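Local coordinates for protein CaaX farnesyltransferase beta subunit Ram1 (Aspergillus fumigatus, PDB 4L9P) that probably forms the peptide-binding, zinc-containing half of the heterodimer that transfers a farnesyl group to a cysteine near the C-terminus of target proteins, at residues Y449-S454 against S466-P471. Numbering follows the deposited sequence.
Sequences YCTDSS and SWKHDP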
ATOM      1  N   TYR B 449     -12.249 -14.093  -9.971  1.00  8.16           N
ATOM      2  CA  TYR B 449     -12.330 -13.581 -11.354  1.00  8.88           C
ATOM      3  C   TYR B 449     -13.563 -12.729 -11.520  1.00  9.01           C
ATOM      4  O   TYR B 449     -14.482 -12.798 -10.687  1.00  8.50           O
ATOM      5  CB  TYR B 449     -12.387 -14.774 -12.340  1.00  9.67           C
ATOM      6  CG  TYR B 449     -13.445 -15.776 -12.004  1.00 10.16           C
ATOM      7  CD1 TYR B 449     -13.188 -16.850 -11.158  1.00  9.71           C
ATOM      8  CD2 TYR B 449     -14.717 -15.661 -12.547  1.00 12.34           C
ATOM      9  CE1 TYR B 449     -14.201 -17.761 -10.825  1.00 11.44           C
ATOM     10  CE2 TYR B 449     -15.716 -16.598 -12.236  1.00 13.40           C
ATOM     11  CZ  TYR B 449     -15.454 -17.610 -11.372  1.00 13.30           C
ATOM     12  OH  TYR B 449     -16.468 -18.511 -11.109  1.00 15.20           O
ATOM     13  N   CYS B 450     -13.579 -11.854 -12.531  0.66  8.98           N
ATOM     14  CA  CYS B 450     -14.747 -10.985 -12.733  0.66  9.61           C
ATOM     15  C   CYS B 450     -15.582 -11.572 -13.898  0.66 11.54           C
ATOM     16  O   CYS B 450     -15.087 -12.321 -14.747  0.66 12.44           O
ATOM     17  CB  CYS B 450     -14.318  -9.502 -12.927  0.66 11.93           C
ATOM     18  SG  CYS B 450     -13.301  -9.254 -14.385  0.66 14.14           S
ATOM     19  N   THR B 451     -16.867 -11.274 -13.899  1.00 12.61           N
ATOM     20  CA  THR B 451     -17.823 -11.917 -14.794  1.00 13.75           C
ATOM     21  C   THR B 451     -18.719 -10.866 -15.441  1.00 15.43           C
ATOM     22  O   THR B 451     -18.599  -9.678 -15.158  1.00 15.27           O
ATOM     23  CB  THR B 451     -18.705 -12.924 -14.019  1.00 13.65           C
ATOM     24  OG1 THR B 451     -19.637 -12.192 -13.196  1.00 13.44           O
ATOM     25  CG2 THR B 451     -17.876 -13.909 -13.183  1.00 14.86           C
ATOM     26  N   ASP B 452     -19.598 -11.324 -16.326  1.00 15.88           N
ATOM     27  CA  ASP B 452     -20.586 -10.453 -16.956  1.00 19.15           C
ATOM     28  C   ASP B 452     -21.894 -10.425 -16.173  1.00 20.42           C
ATOM     29  O   ASP B 452     -22.928  -9.963 -16.696  1.00 23.17           O
ATOM     30  CB  ASP B 452     -20.839 -10.894 -18.417  1.00 21.62           C
ATOM     31  CG  ASP B 452     -21.363 -12.350 -18.540  1.00 25.09           C
ATOM     32  OD1 ASP B 452     -21.471 -13.042 -17.514  1.00 25.87           O
ATOM     33  OD2 ASP B 452     -21.654 -12.820 -19.686  1.00 27.95           O
ATOM     34  N   SER B 453     -21.854 -10.934 -14.941  1.00 18.19           N
ATOM     35  CA  SER B 453     -23.023 -10.979 -14.074  1.00 19.01           C
ATOM     36  C   SER B 453     -22.824 -10.212 -12.792  1.00 18.66           C
ATOM     37  O   SER B 453     -22.064 -10.636 -11.936  1.00 20.11           O
ATOM     38  CB  SER B 453     -23.346 -12.445 -13.756  1.00 22.38           C
ATOM     39  OG  SER B 453     -24.584 -12.512 -13.068  1.00 26.62           O
ATOM     40  N   SER B 454     -23.477  -9.064 -12.677  1.00 16.49           N
ATOM     41  CA  SER B 454     -23.253  -8.213 -11.523  1.00 16.47           C
ATOM     42  C   SER B 454     -24.385  -8.202 -10.558  1.00 19.38           C
ATOM     43  O   SER B 454     -25.522  -8.297 -10.983  1.00 20.17           O
ATOM     44  CB  SER B 454     -22.921  -6.782 -11.990  1.00 17.48           C
ATOM     45  OG  SER B 454     -22.692  -5.919 -10.873  1.00 18.14           O
ATOM     46  N   SER B 466     -19.230  -7.831  -9.876  0.74  8.52           N
ATOM     47  CA  SER B 466     -19.347  -9.014 -10.731  0.74  8.89           C
ATOM     48  C   SER B 466     -18.348 -10.091 -10.323  0.74  9.31           C
ATOM     49  O   SER B 466     -18.329 -11.174 -10.916  0.74 10.17           O
ATOM     50  CB  SER B 466     -19.122  -8.615 -12.188  0.74  9.31           C
ATOM     51  OG  SER B 466     -17.735  -8.482 -12.467  0.74  9.64           O
ATOM     52  N   TRP B 467     -17.467  -9.835  -9.334  1.00  7.79           N
ATOM     53  CA  TRP B 467     -16.443 -10.812  -8.956  1.00  7.98           C
ATOM     54  C   TRP B 467     -17.056 -12.038  -8.302  1.00  8.83           C
ATOM     55  O   TRP B 467     -17.939 -11.933  -7.444  1.00  9.04           O
ATOM     56  CB  TRP B 467     -15.460 -10.120  -7.970  1.00  6.41           C
ATOM     57  CG  TRP B 467     -14.525  -9.172  -8.657  1.00  7.03           C
ATOM     58  CD1 TRP B 467     -14.796  -7.870  -9.062  1.00  8.63           C
ATOM     59  CD2 TRP B 467     -13.203  -9.478  -9.124  1.00  6.78           C
ATOM     60  NE1 TRP B 467     -13.676  -7.346  -9.697  1.00  8.40           N
ATOM     61  CE2 TRP B 467     -12.697  -8.295  -9.762  1.00  6.65           C
ATOM     62  CE3 TRP B 467     -12.372 -10.608  -9.016  1.00  6.72           C
ATOM     63  CZ2 TRP B 467     -11.397  -8.216 -10.262  1.00  6.04           C
ATOM     64  CZ3 TRP B 467     -11.094 -10.548  -9.570  1.00  6.86           C
ATOM     65  CH2 TRP B 467     -10.634  -9.371 -10.203  1.00  6.67           C
ATOM     66  N   LYS B 468     -16.569 -13.197  -8.747  1.00  8.44           N
ATOM     67  CA  LYS B 468     -17.019 -14.503  -8.259  1.00  8.52           C
ATOM     68  C   LYS B 468     -15.811 -15.323  -7.891  1.00  8.32           C
ATOM     69  O   LYS B 468     -14.666 -14.913  -8.137  1.00  8.14           O
ATOM     70  CB  LYS B 468     -17.900 -15.210  -9.325  1.00 12.02           C
ATOM     71  CG  LYS B 468     -19.181 -14.359  -9.540  1.00 15.70           C
ATOM     72  CD  LYS B 468     -20.310 -15.085 -10.100  1.00 19.71           C
ATOM     73  CE  LYS B 468     -21.418 -14.145 -10.627  1.00 22.34           C
ATOM     74  NZ  LYS B 468     -22.043 -13.151  -9.682  1.00 23.44           N
ATOM     75  N   HIS B 469     -16.050 -16.478  -7.285  1.00  9.16           N
ATOM     76  CA  HIS B 469     -14.910 -17.260  -6.785  1.00  9.02           C
ATOM     77  C   HIS B 469     -15.222 -18.736  -6.916  1.00  9.56           C
ATOM     78  O   HIS B 469     -16.408 -19.152  -6.868  1.00 10.95           O
ATOM     79  CB  HIS B 469     -14.609 -16.933  -5.310  1.00  9.89           C
ATOM     80  CG  HIS B 469     -15.814 -16.944  -4.433  1.00 10.92           C
ATOM     81  ND1 HIS B 469     -16.294 -18.107  -3.853  1.00 11.38           N
ATOM     82  CD2 HIS B 469     -16.647 -15.955  -4.030  1.00 12.13           C
ATOM     83  CE1 HIS B 469     -17.389 -17.839  -3.167  1.00 11.96           C
ATOM     84  NE2 HIS B 469     -17.621 -16.537  -3.240  1.00 12.07           N
ATOM     85  N   ASP B 470     -14.180 -19.515  -7.150  1.00  9.34           N
ATOM     86  CA  ASP B 470     -14.253 -21.000  -7.139  0.71 11.05           C
ATOM     87  C   ASP B 470     -13.127 -21.462  -6.234  1.00  9.77           C
ATOM     88  O   ASP B 470     -12.067 -20.811  -6.155  1.00  8.56           O
ATOM     89  CB  ASP B 470     -13.942 -21.668  -8.530  0.71 14.35           C
ATOM     90  CG  ASP B 470     -14.847 -21.193  -9.713  0.71 16.78           C
ATOM     91  OD1 ASP B 470     -14.457 -21.361 -10.880  0.71 20.76           O
ATOM     92  OD2 ASP B 470     -15.888 -20.651  -9.502  0.71 15.90           O
ATOM     93  N   PRO B 471     -13.270 -22.580  -5.528  1.00 10.11           N
ATOM     94  CA  PRO B 471     -12.134 -23.023  -4.715  1.00  9.86           C
ATOM     95  C   PRO B 471     -10.970 -23.488  -5.567  1.00  9.44           C
ATOM     96  O   PRO B 471     -11.167 -24.150  -6.587  1.00 11.64           O
ATOM     97  CB  PRO B 471     -12.688 -24.180  -3.836  1.00 12.60           C
ATOM     98  CG  PRO B 471     -13.926 -24.476  -4.389  1.00 14.64           C
ATOM     99  CD  PRO B 471     -14.450 -23.434  -5.333  1.00 11.80           C
TER
HETATM  100  O   HOH W   1     -24.627 -12.699 -10.519  1.00 40.25           O
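Thr451 OG1 works both ways: it donates to Ser466 O at 2.8 Å, in the carbonyl plane on a lone pair, and accepts from Ser453 N, closing an ST turn. Its hydroxyl lies between backbone N and carbonyl carbon (chi1 73°), which aims it at Ser466 while CG2 rests against the Lys468 chain. In one of its two conformers, Ser466 OG accepts from Thr451 N and donates to Ser463 O. Beside this turn Tyr449 and Lys468 form an antiparallel hydrogen-bonded pair, with Lys468 N to Tyr449 O at 2.9 Å. The Tyr449 ring leans over the strand, with Lys468 O over one face, offset toward the rim, and Asp470 OD2 at its edge, in plane; in this one of two Asp470 conformers, Tyr449 OH donates to OD2 from above the carboxylate plane. Cys450 CB, in the conformer described, sits over the Trp467 indole, 3.9 Å from the five-membered ring centroid in a CH-pi contact; helix 375-384 also touches both side chains. Lys468, bent at chi4 (-57°), brings NZ to a water shared with Ser453 OG and, weakly, to Ser453 O. The two-stranded hairpin on the helical toroid, away from the zinc and isoprenoid sites, is thus pinned beyond its strand pairing by a threonine hydroxyl satisfied as donor and acceptor.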